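Local coordinates for protein nucleoside-diphosphate sugar epimerase (SulA family) (Corynebacterium glutamicum, PDB 3OH8) that probably acts as an NAD(P)-dependent epimerase on nucleoside-diphosphate sugars, its precise substrate being unestablished, at residues E443-A446 with Q450-E453; G328-G333 with E407-S412; G170-I175 with I348-I353. All blocks are in the same frame, centred on the assembly; numbering follows the deposited sequence.

Contact 1: E443-A446 with Q450-E453; sequences EQLA and QQQE
Gln451, in the first turn of helix 448-454, reaches back to Gln444 and Leu445 in the loop that leads into that helix. Their CA atoms come closest at Leu445 and Gln451, 5.9 Å apart. The side chain of Gln451 leaves the helix with CG opposite the backbone N (chi1 177°) and then bends at its second torsion (chi2 83°); the bend lays the amide against the loop backbone instead of letting the chain run on past it. CB of Gln444 approaches the amide carbon CD of Gln451 to 3.7 Å, and the two glutamine chains run at about a right angle to each other. The Gln444 chain is extended beyond CG and carries its own amide off the contact, so it is the aliphatic part that touches.

The modelled amide of Gln451 is probably turned over. Its NE2 lies 2.8 Å from the backbone N of Leu445; with the oxygen in that place the pair may be a hydrogen bond. CG of Leu445 packs 3.3 Å from NE2 of Gln451, and the isobutyl group continues toward Gln450, where CD1 of Leu445 stands 4.3 Å from OE1 of Gln450. That carbonyl has a stronger partner in Thr5, while NE2 of Gln450 is bonded to the backbone of Thr4, tying the helix to strand 3-9. Leu445 also rests on Phe122 of helix 119-139 and on Thr5, a largely apolar, buried setting in which a branched hydrocarbon side chain fits.

Glutamine suits position 451 because one residue offers methylenes to Gln444 and a polar end to the backbone. If the amide is turned, its oxygen could accept the N-H of Leu445, so a buried polar end may be partly met by the loop backbone just ahead of the helix.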
ATOM      1  N   GLU A 443      -5.439  -7.730  13.258  1.00 19.15           N
ATOM      2  CA  GLU A 443      -6.269  -6.623  13.741  1.00 19.31           C
ATOM      3  C   GLU A 443      -7.677  -7.097  14.122  1.00 19.68           C
ATOM      4  O   GLU A 443      -8.091  -8.191  13.758  1.00 19.53           O
ATOM      5  CB  GLU A 443      -6.276  -5.460  12.740  1.00 19.15           C
ATOM      6  CG  GLU A 443      -4.939  -4.698  12.724  1.00 17.24           C
ATOM      7  CD  GLU A 443      -4.891  -3.562  11.706  1.00 20.85           C
ATOM      8  OE1 GLU A 443      -5.214  -3.802  10.524  1.00 18.37           O
ATOM      9  OE2 GLU A 443      -4.509  -2.429  12.089  1.00 22.24           O
ATOM     10  N   GLN A 444      -8.383  -6.278  14.891  1.00 22.01           N
ATOM     11  CA  GLN A 444      -9.707  -6.619  15.396  1.00 27.19           C
ATOM     12  C   GLN A 444     -10.765  -5.904  14.589  1.00 23.55           C
ATOM     13  O   GLN A 444     -10.541  -4.794  14.101  1.00 20.71           O
ATOM     14  CB  GLN A 444      -9.876  -6.154  16.845  1.00 29.77           C
ATOM     15  CG  GLN A 444      -8.868  -6.676  17.840  1.00 44.25           C
ATOM     16  CD  GLN A 444      -8.821  -5.820  19.107  1.00 55.49           C
ATOM     17  OE1 GLN A 444      -9.572  -4.846  19.246  1.00 57.82           O
ATOM     18  NE2 GLN A 444      -7.933  -6.178  20.029  1.00 58.00           N
ATOM     19  N   LEU A 445     -11.927  -6.538  14.487  1.00 21.22           N
ATOM     20  CA  LEU A 445     -13.121  -5.912  13.955  1.00 22.59           C
ATOM     21  C   LEU A 445     -13.402  -4.597  14.661  1.00 24.37           C
ATOM     22  O   LEU A 445     -13.147  -4.459  15.864  1.00 23.92           O
ATOM     23  CB  LEU A 445     -14.321  -6.826  14.157  1.00 22.08           C
ATOM     24  CG  LEU A 445     -14.299  -8.179  13.451  1.00 25.13           C
ATOM     25  CD1 LEU A 445     -15.520  -8.974  13.863  1.00 27.23           C
ATOM     26  CD2 LEU A 445     -14.241  -7.982  11.942  1.00 24.63           C
ATOM     27  N   ALA A 446     -13.945  -3.640  13.907  1.00 22.13           N
ATOM     28  CA  ALA A 446     -14.397  -2.367  14.469  1.00 21.47           C
ATOM     29  C   ALA A 446     -15.357  -2.635  15.629  1.00 25.19           C
ATOM     30  O   ALA A 446     -15.312  -1.969  16.663  1.00 27.44           O
ATOM     31  CB  ALA A 446     -15.102  -1.537  13.396  1.00 20.14           C
ATOM     32  N   GLN A 450     -18.250  -7.677  19.331  1.00 40.64           N
ATOM     33  CA  GLN A 450     -18.455  -8.825  18.450  1.00 40.29           C
ATOM     34  C   GLN A 450     -17.177  -9.652  18.337  1.00 39.87           C
ATOM     35  O   GLN A 450     -17.216 -10.886  18.339  1.00 35.43           O
ATOM     36  CB  GLN A 450     -18.912  -8.368  17.060  1.00 38.98           C
ATOM     37  CG  GLN A 450     -19.148  -9.504  16.068  1.00 36.37           C
ATOM     38  CD  GLN A 450     -19.784  -9.015  14.778  1.00 32.25           C
ATOM     39  OE1 GLN A 450     -19.609  -7.860  14.397  1.00 30.58           O
ATOM     40  NE2 GLN A 450     -20.533  -9.890  14.103  1.00 29.90           N
ATOM     41  N   GLN A 451     -16.053  -8.952  18.215  1.00 41.65           N
ATOM     42  CA  GLN A 451     -14.737  -9.576  18.223  1.00 44.51           C
ATOM     43  C   GLN A 451     -14.625 -10.456  19.461  1.00 44.29           C
ATOM     44  O   GLN A 451     -14.311 -11.645  19.367  1.00 45.52           O
ATOM     45  CB  GLN A 451     -13.646  -8.498  18.245  1.00 48.63           C
ATOM     46  CG  GLN A 451     -12.211  -9.024  18.335  1.00 54.18           C
ATOM     47  CD  GLN A 451     -11.647  -9.430  16.985  1.00 54.55           C
ATOM     48  OE1 GLN A 451     -10.673 -10.179  16.903  1.00 57.69           O
ATOM     49  NE2 GLN A 451     -12.259  -8.936  15.920  1.00 51.96           N
ATOM     50  N   GLN A 452     -14.895  -9.861  20.622  1.00 42.85           N
ATOM     51  CA  GLN A 452     -14.777 -10.567  21.894  1.00 49.22           C
ATOM     52  C   GLN A 452     -15.676 -11.796  21.945  1.00 51.50           C
ATOM     53  O   GLN A 452     -15.271 -12.849  22.434  1.00 52.27           O
ATOM     54  CB  GLN A 452     -15.079  -9.628  23.060  1.00 52.84           C
ATOM     55  CG  GLN A 452     -13.921  -8.704  23.406  1.00 60.57           C
ATOM     56  CD  GLN A 452     -14.313  -7.621  24.391  1.00 66.73           C
ATOM     57  OE1 GLN A 452     -15.468  -7.541  24.815  1.00 70.27           O
ATOM     58  NE2 GLN A 452     -13.355  -6.775  24.755  1.00 66.27           N
ATOM     59  N   GLU A 453     -16.890 -11.658  21.421  1.00 53.10           N
ATOM     60  CA  GLU A 453     -17.858 -12.752  21.425  1.00 60.47           C
ATOM     61  C   GLU A 453     -17.444 -13.914  20.509  1.00 66.24           C
ATOM     62  O   GLU A 453     -17.612 -15.082  20.869  1.00 69.93           O
ATOM     63  CB  GLU A 453     -19.252 -12.235  21.054  1.00 62.03           C
ATOM     64  CG  GLU A 453     -19.797 -11.188  22.024  1.00 66.47           C
ATOM     65  CD  GLU A 453     -21.102 -10.567  21.551  1.00 72.42           C
ATOM     66  OE1 GLU A 453     -21.468 -10.756  20.369  1.00 73.47           O
ATOM     67  OE2 GLU A 453     -21.763  -9.884  22.364  1.00 74.43           O
TER

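Contact 2: G328-G333 with E407-S412; sequences GKFGDG and ELALAS
The first torsion of Phe330 (chi1 -167°) sets its ring beside the backbone carbonyl carbon and sends it across to Ala409 and Leu410, and the side chain of Leu410 (chi1 -72°, then extended) brings CD2 to the far end of the ring. The benzyl group is thus touched at both ends. At its root, CB of Phe330 lies only 3.3 Å from CB of Ala409, a tight contact, and CG of Phe330 follows at 3.6 Å from CB of Ala409. At the outer end CD2 of Leu410 sits 3.5 Å from CZ of Phe330, with the two side chains at a slant.

Alanine suits position 409 because its small methyl lets the backbones close to 6.2 Å between the CA atoms of Phe330 and Ala409. Phe330 also opens a type II' turn, closed by a 2.9 Å bond from Gly333 N to Phe330 O; Gly331 takes the positive phi (49°) that such a turn requires in its second place. On the other side Leu410 ends a short 3-10 segment. Asn372 of helix 372-378 touches both Phe330 and Ala409, and Ala409 O accepts a bond from Ser335 OG.

Phe330 and Leu410 are exposed and both touch a crystal neighbour, so their rotamers may partly reflect the lattice. The cross-contact is purely apolar: dispersion and removal of hydrocarbon from water join the loop before strand 336-341 to the DUF1731 region.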
ATOM      1  N   GLY A 328      16.115 -16.058  15.620  1.00 72.28           N
ATOM      2  CA  GLY A 328      16.782 -15.568  16.813  1.00 66.64           C
ATOM      3  C   GLY A 328      17.548 -14.283  16.560  1.00 59.38           C
ATOM      4  O   GLY A 328      17.758 -13.883  15.417  1.00 59.13           O
ATOM      5  N   LYS A 329      17.977 -13.640  17.637  1.00 52.48           N
ATOM      6  CA  LYS A 329      18.652 -12.352  17.548  1.00 48.10           C
ATOM      7  C   LYS A 329      20.078 -12.461  16.989  1.00 43.34           C
ATOM      8  O   LYS A 329      20.791 -13.435  17.245  1.00 37.80           O
ATOM      9  CB  LYS A 329      18.621 -11.663  18.912  1.00 46.41           C
ATOM     10  CG  LYS A 329      19.895 -10.984  19.336  1.00 48.59           C
ATOM     11  CD  LYS A 329      20.225 -11.369  20.764  1.00 52.07           C
ATOM     12  CE  LYS A 329      21.070 -10.312  21.444  1.00 55.54           C
ATOM     13  NZ  LYS A 329      21.381 -10.680  22.852  1.00 58.19           N
ATOM     14  N   PHE A 330      20.479 -11.452  16.220  1.00 38.79           N
ATOM     15  CA  PHE A 330      21.768 -11.463  15.532  1.00 35.81           C
ATOM     16  C   PHE A 330      22.862 -10.722  16.308  1.00 34.42           C
ATOM     17  O   PHE A 330      22.742  -9.529  16.599  1.00 31.23           O
ATOM     18  CB  PHE A 330      21.614 -10.882  14.120  1.00 36.40           C
ATOM     19  CG  PHE A 330      22.800 -11.135  13.214  1.00 35.35           C
ATOM     20  CD1 PHE A 330      22.719 -12.066  12.183  1.00 34.25           C
ATOM     21  CD2 PHE A 330      23.983 -10.434  13.384  1.00 33.47           C
ATOM     22  CE1 PHE A 330      23.803 -12.298  11.342  1.00 34.23           C
ATOM     23  CE2 PHE A 330      25.078 -10.662  12.544  1.00 34.25           C
ATOM     24  CZ  PHE A 330      24.986 -11.593  11.524  1.00 30.49           C
ATOM     25  N   GLY A 331      23.936 -11.440  16.636  1.00 32.37           N
ATOM     26  CA  GLY A 331      25.049 -10.857  17.368  1.00 33.83           C
ATOM     27  C   GLY A 331      24.613 -10.089  18.605  1.00 39.30           C
ATOM     28  O   GLY A 331      23.923 -10.637  19.465  1.00 37.51           O
ATOM     29  N   ASP A 332      25.024  -8.820  18.672  1.00 44.60           N
ATOM     30  CA  ASP A 332      24.659  -7.861  19.729  1.00 45.13           C
ATOM     31  C   ASP A 332      23.160  -7.697  19.968  1.00 38.76           C
ATOM     32  O   ASP A 332      22.717  -7.470  21.096  1.00 39.38           O
ATOM     33  CB  ASP A 332      25.187  -6.476  19.336  1.00 47.63           C
ATOM     34  CG  ASP A 332      26.175  -5.925  20.329  1.00 55.61           C
ATOM     35  OD1 ASP A 332      26.306  -6.510  21.424  1.00 62.31           O
ATOM     36  OD2 ASP A 332      26.820  -4.900  20.011  1.00 55.47           O
ATOM     37  N   GLY A 333      22.389  -7.756  18.890  1.00 28.39           N
ATOM     38  CA  GLY A 333      20.998  -7.355  18.928  1.00 28.50           C
ATOM     39  C   GLY A 333      20.844  -5.844  18.858  1.00 26.18           C
ATOM     40  O   GLY A 333      19.721  -5.336  18.816  1.00 28.79           O
ATOM     41  N   GLU A 407      20.383 -11.664   6.957  1.00 32.73           N
ATOM     42  CA  GLU A 407      21.527 -10.762   7.029  1.00 36.26           C
ATOM     43  C   GLU A 407      21.121  -9.295   7.195  1.00 36.65           C
ATOM     44  O   GLU A 407      21.977  -8.408   7.164  1.00 32.44           O
ATOM     45  CB  GLU A 407      22.405 -10.913   5.775  1.00 36.72           C
ATOM     46  CG  GLU A 407      22.918 -12.328   5.520  1.00 40.33           C
ATOM     47  CD  GLU A 407      23.593 -12.474   4.160  1.00 48.64           C
ATOM     48  OE1 GLU A 407      23.879 -11.441   3.518  1.00 51.12           O
ATOM     49  OE2 GLU A 407      23.839 -13.623   3.731  1.00 51.22           O
ATOM     50  N   LEU A 408      19.824  -9.042   7.355  1.00 27.01           N
ATOM     51  CA  LEU A 408      19.325  -7.681   7.538  1.00 29.52           C
ATOM     52  C   LEU A 408      19.982  -7.033   8.745  1.00 26.27           C
ATOM     53  O   LEU A 408      20.220  -5.820   8.768  1.00 27.30           O
ATOM     54  CB  LEU A 408      17.796  -7.672   7.717  1.00 32.35           C
ATOM     55  CG  LEU A 408      16.976  -7.770   6.425  1.00 35.53           C
ATOM     56  CD1 LEU A 408      15.477  -7.757   6.712  1.00 38.63           C
ATOM     57  CD2 LEU A 408      17.351  -6.640   5.471  1.00 34.43           C
ATOM     58  N   ALA A 409      20.281  -7.849   9.750  1.00 25.42           N
ATOM     59  CA  ALA A 409      20.901  -7.340  10.973  1.00 28.50           C
ATOM     60  C   ALA A 409      22.348  -6.957  10.755  1.00 29.89           C
ATOM     61  O   ALA A 409      22.986  -6.436  11.662  1.00 31.10           O
ATOM     62  CB  ALA A 409      20.791  -8.356  12.099  1.00 30.77           C
ATOM     63  N   LEU A 410      22.872  -7.224   9.559  1.00 30.05           N
ATOM     64  CA  LEU A 410      24.211  -6.763   9.227  1.00 27.56           C
ATOM     65  C   LEU A 410      24.211  -5.256   9.001  1.00 29.66           C
ATOM     66  O   LEU A 410      25.250  -4.604   9.119  1.00 27.79           O
ATOM     67  CB  LEU A 410      24.788  -7.503   8.013  1.00 27.91           C
ATOM     68  CG  LEU A 410      25.186  -8.954   8.306  1.00 28.73           C
ATOM     69  CD1 LEU A 410      25.782  -9.585   7.080  1.00 26.54           C
ATOM     70  CD2 LEU A 410      26.168  -9.009   9.464  1.00 32.93           C
ATOM     71  N   ALA A 411      23.046  -4.708   8.677  1.00 27.11           N
ATOM     72  CA  ALA A 411      22.886  -3.266   8.560  1.00 27.01           C
ATOM     73  C   ALA A 411      22.465  -2.660   9.899  1.00 28.13           C
ATOM     74  O   ALA A 411      21.868  -3.332  10.739  1.00 31.20           O
ATOM     75  CB  ALA A 411      21.853  -2.923   7.455  1.00 19.49           C
ATOM     76  N   SER A 412      22.797  -1.390  10.095  1.00 27.78           N
ATOM     77  CA  SER A 412      22.380  -0.648  11.276  1.00 26.19           C
ATOM     78  C   SER A 412      22.209   0.800  10.862  1.00 28.03           C
ATOM     79  O   SER A 412      23.187   1.524  10.665  1.00 24.58           O
ATOM     80  CB  SER A 412      23.422  -0.752  12.381  1.00 23.81           C
ATOM     81  OG  SER A 412      23.000  -0.081  13.553  1.00 21.02           O
TER

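Contact 3: G170-I175 with I348-I353; sequences GGHEVI and IYYRAI
Helix 158-169 ends at Gly170 and Gly171 in a Schellman motif, Gly171 taking positive phi (92°), and the chain then turns through His172 into strand 173-178, as in the first beta-alpha-beta unit of a Rossmann fold; Tyr350 of helix 342-354 lies across from this turn, its CA 9.7 Å from the CA of Gly170. The tyrosine bridges the gap by its length. With CG opposite the backbone N (chi1 -167°), its ring leaves the helix toward the turn and places the hydroxyl beside both Gly170 and His172.

OH of Tyr350 meets the imidazole at its edge and in its plane, 3.2 Å from CD2 of His172. The rings themselves lie obliquely, planes 75° apart and centroids 5.6 Å apart. A water spans the polar atoms, 2.7 Å from Tyr350 OH and 3.0 Å from His172 NE2, and lies in the plane of the tyrosine ring. The other ring nitrogen, His172 ND1, accepts the backbone N-H of Leu148, just ahead of strand 149-153, so the imidazole is held at both nitrogens and its rotation is fixed. Glycine suits position 170 because the hydroxyl lies where a side chain would begin: Tyr350 OH is 3.5 Å from Gly170 CA.

Around this, the tyrosine ring touches Gln166 and Leu167 of helix 158-169 and meets Phe135 of helix 119-139 edge-to-face. His172 and Tyr350 are both buried, and their polar ends are engaged by the shared water, the histidine's also by Leu148. Acceptance of an N-H at ND1 is consistent with a neutral imidazole, and the water links that ring to the tyrosine hydroxyl, connecting the start of the second strand to a later helix of the same fold.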
ATOM      1  N   GLY A 170      -7.660   7.451  -5.978  1.00 20.12           N
ATOM      2  CA  GLY A 170      -7.697   8.883  -5.749  1.00 16.92           C
ATOM      3  C   GLY A 170      -8.167   9.653  -6.968  1.00 20.53           C
ATOM      4  O   GLY A 170      -8.303  10.872  -6.926  1.00 25.70           O
ATOM      5  N   GLY A 171      -8.397   8.959  -8.073  1.00 18.24           N
ATOM      6  CA  GLY A 171      -8.924   9.624  -9.255  1.00 17.99           C
ATOM      7  C   GLY A 171      -7.861  10.130 -10.211  1.00 20.62           C
ATOM      8  O   GLY A 171      -8.177  10.821 -11.177  1.00 21.17           O
ATOM      9  N   HIS A 172      -6.596   9.805  -9.941  1.00 16.34           N
ATOM     10  CA  HIS A 172      -5.516  10.157 -10.854  1.00 17.46           C
ATOM     11  C   HIS A 172      -5.332   9.106 -11.926  1.00 19.01           C
ATOM     12  O   HIS A 172      -5.767   7.968 -11.766  1.00 21.55           O
ATOM     13  CB  HIS A 172      -4.206  10.347 -10.092  1.00 14.52           C
ATOM     14  CG  HIS A 172      -4.291  11.383  -9.021  1.00 19.44           C
ATOM     15  ND1 HIS A 172      -4.255  12.732  -9.296  1.00 19.00           N
ATOM     16  CD2 HIS A 172      -4.424  11.269  -7.679  1.00 18.76           C
ATOM     17  CE1 HIS A 172      -4.354  13.410  -8.165  1.00 22.18           C
ATOM     18  NE2 HIS A 172      -4.458  12.547  -7.170  1.00 21.04           N
ATOM     19  N   GLU A 173      -4.675   9.484 -13.019  1.00 19.70           N
ATOM     20  CA  GLU A 173      -4.406   8.533 -14.097  1.00 22.04           C
ATOM     21  C   GLU A 173      -2.965   8.060 -14.013  1.00 16.97           C
ATOM     22  O   GLU A 173      -2.062   8.862 -13.791  1.00 22.15           O
ATOM     23  CB  GLU A 173      -4.643   9.172 -15.463  1.00 29.92           C
ATOM     24  CG  GLU A 173      -6.068   9.651 -15.684  1.00 48.54           C
ATOM     25  CD  GLU A 173      -7.056   8.504 -15.793  1.00 56.43           C
ATOM     26  OE1 GLU A 173      -6.754   7.529 -16.520  1.00 60.12           O
ATOM     27  OE2 GLU A 173      -8.133   8.579 -15.157  1.00 54.01           O
ATOM     28  N   VAL A 174      -2.763   6.762 -14.184  1.00 13.39           N
ATOM     29  CA  VAL A 174      -1.425   6.185 -14.169  1.00 13.95           C
ATOM     30  C   VAL A 174      -1.062   5.676 -15.559  1.00 21.74           C
ATOM     31  O   VAL A 174      -1.837   4.953 -16.181  1.00 22.12           O
ATOM     32  CB  VAL A 174      -1.319   5.021 -13.157  1.00 16.77           C
ATOM     33  CG1 VAL A 174       0.060   4.360 -13.230  1.00 10.35           C
ATOM     34  CG2 VAL A 174      -1.577   5.525 -11.756  1.00 18.40           C
ATOM     35  N   ILE A 175       0.098   6.087 -16.059  1.00 20.11           N
ATOM     36  CA  ILE A 175       0.656   5.477 -17.251  1.00 21.13           C
ATOM     37  C   ILE A 175       1.776   4.546 -16.821  1.00 23.65           C
ATOM     38  O   ILE A 175       2.826   4.992 -16.367  1.00 19.20           O
ATOM     39  CB  ILE A 175       1.227   6.508 -18.227  1.00 17.97           C
ATOM     40  CG1 ILE A 175       0.148   7.517 -18.634  1.00 19.88           C
ATOM     41  CG2 ILE A 175       1.780   5.791 -19.453  1.00 19.01           C
ATOM     42  CD1 ILE A 175       0.699   8.709 -19.419  1.00 20.41           C
ATOM     43  N   ILE A 348       3.832   8.303   1.156  1.00 15.35           N
ATOM     44  CA  ILE A 348       4.923   9.255   0.947  1.00 10.46           C
ATOM     45  C   ILE A 348       5.139   9.509  -0.539  1.00 12.70           C
ATOM     46  O   ILE A 348       5.309  10.652  -0.959  1.00 11.94           O
ATOM     47  CB  ILE A 348       6.208   8.789   1.665  1.00 13.77           C
ATOM     48  CG1 ILE A 348       6.012   8.940   3.182  1.00 17.04           C
ATOM     49  CG2 ILE A 348       7.402   9.608   1.224  1.00 14.02           C
ATOM     50  CD1 ILE A 348       7.012   8.146   4.032  1.00 14.49           C
ATOM     51  N   TYR A 349       5.107   8.456  -1.347  1.00  9.02           N
ATOM     52  CA  TYR A 349       5.195   8.651  -2.795  1.00 12.69           C
ATOM     53  C   TYR A 349       4.047   9.514  -3.304  1.00 15.34           C
ATOM     54  O   TYR A 349       4.243  10.460  -4.075  1.00 13.71           O
ATOM     55  CB  TYR A 349       5.197   7.301  -3.528  1.00  7.75           C
ATOM     56  CG  TYR A 349       6.602   6.732  -3.689  1.00 10.67           C
ATOM     57  CD1 TYR A 349       7.452   7.208  -4.681  1.00 13.62           C
ATOM     58  CD2 TYR A 349       7.060   5.706  -2.863  1.00  9.89           C
ATOM     59  CE1 TYR A 349       8.748   6.683  -4.837  1.00 15.94           C
ATOM     60  CE2 TYR A 349       8.341   5.182  -3.008  1.00 18.26           C
ATOM     61  CZ  TYR A 349       9.181   5.682  -3.989  1.00 19.05           C
ATOM     62  OH  TYR A 349      10.453   5.157  -4.132  1.00 19.98           O
ATOM     63  N   TYR A 350       2.842   9.157  -2.874  1.00 17.59           N
ATOM     64  CA  TYR A 350       1.624   9.833  -3.308  1.00 13.48           C
ATOM     65  C   TYR A 350       1.720  11.304  -2.933  1.00 15.98           C
ATOM     66  O   TYR A 350       1.535  12.181  -3.779  1.00 17.40           O
ATOM     67  CB  TYR A 350       0.425   9.140  -2.652  1.00 11.47           C
ATOM     68  CG  TYR A 350      -0.942   9.487  -3.197  1.00 12.81           C
ATOM     69  CD1 TYR A 350      -1.351  10.802  -3.331  1.00 13.34           C
ATOM     70  CD2 TYR A 350      -1.848   8.478  -3.531  1.00 17.28           C
ATOM     71  CE1 TYR A 350      -2.633  11.113  -3.811  1.00 18.08           C
ATOM     72  CE2 TYR A 350      -3.118   8.773  -4.007  1.00 14.74           C
ATOM     73  CZ  TYR A 350      -3.504  10.093  -4.143  1.00 14.18           C
ATOM     74  OH  TYR A 350      -4.768  10.379  -4.617  1.00 14.12           O
ATOM     75  N   ARG A 351       2.063  11.578  -1.676  1.00 14.50           N
ATOM     76  CA  ARG A 351       2.274  12.952  -1.255  1.00 13.82           C
ATOM     77  C   ARG A 351       3.324  13.666  -2.106  1.00 16.90           C
ATOM     78  O   ARG A 351       3.123  14.816  -2.513  1.00 14.51           O
ATOM     79  CB  ARG A 351       2.671  13.032   0.227  1.00 17.30           C
ATOM     80  CG  ARG A 351       2.790  14.469   0.692  1.00 16.64           C
ATOM     81  CD  ARG A 351       3.165  14.635   2.161  1.00 16.54           C
ATOM     82  NE  ARG A 351       3.254  16.063   2.443  1.00 18.99           N
ATOM     83  CZ  ARG A 351       3.065  16.623   3.631  1.00 17.03           C
ATOM     84  NH1 ARG A 351       2.799  15.879   4.695  1.00 17.26           N
ATOM     85  NH2 ARG A 351       3.130  17.946   3.738  1.00 20.18           N
ATOM     86  N   ALA A 352       4.456  13.004  -2.354  1.00 14.53           N
ATOM     87  CA  ALA A 352       5.520  13.631  -3.149  1.00 13.95           C
ATOM     88  C   ALA A 352       4.998  14.038  -4.530  1.00 15.04           C
ATOM     89  O   ALA A 352       5.339  15.098  -5.058  1.00 15.58           O
ATOM     90  CB  ALA A 352       6.712  12.682  -3.288  1.00 14.87           C
ATOM     91  N   ILE A 353       4.168  13.178  -5.111  1.00 11.38           N
ATOM     92  CA  ILE A 353       3.606  13.447  -6.425  1.00 14.10           C
ATOM     93  C   ILE A 353       2.825  14.763  -6.465  1.00 16.38           C
ATOM     94  O   ILE A 353       3.013  15.575  -7.381  1.00 19.08           O
ATOM     95  CB  ILE A 353       2.715  12.274  -6.892  1.00 13.55           C
ATOM     96  CG1 ILE A 353       3.576  11.038  -7.175  1.00 16.30           C
ATOM     97  CG2 ILE A 353       1.882  12.666  -8.101  1.00 13.00           C
ATOM     98  CD1 ILE A 353       2.733   9.776  -7.436  1.00 13.94           C
TER
HETATM   99  O   HOH W   1      -5.702  12.884  -4.484  1.00 15.45           O

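Overall arrangement
Contacts 2 and 3 interleave along the chain, while contact 1 follows both in sequence. All three are well separated. The centres of contacts 1 and 2 stand 35 Å apart. Between contacts 1 and 3 the nearest atoms are about 17 Å apart, and the same holds between contacts 2 and 3. Contact 3, the buried one, lies across the chain's centre from the other two, inside the Rossmann-like domain, whose family would be expected to bind NAD(P), though nothing places the cofactor at this contact. Contact 2 is at the surface, joining that region to the DUF1731 part. Contact 1 lies against the seven-stranded N-terminal sheet and helix 119-139, whose Phe135 meets Tyr350 of contact 3; this helix thus borders both.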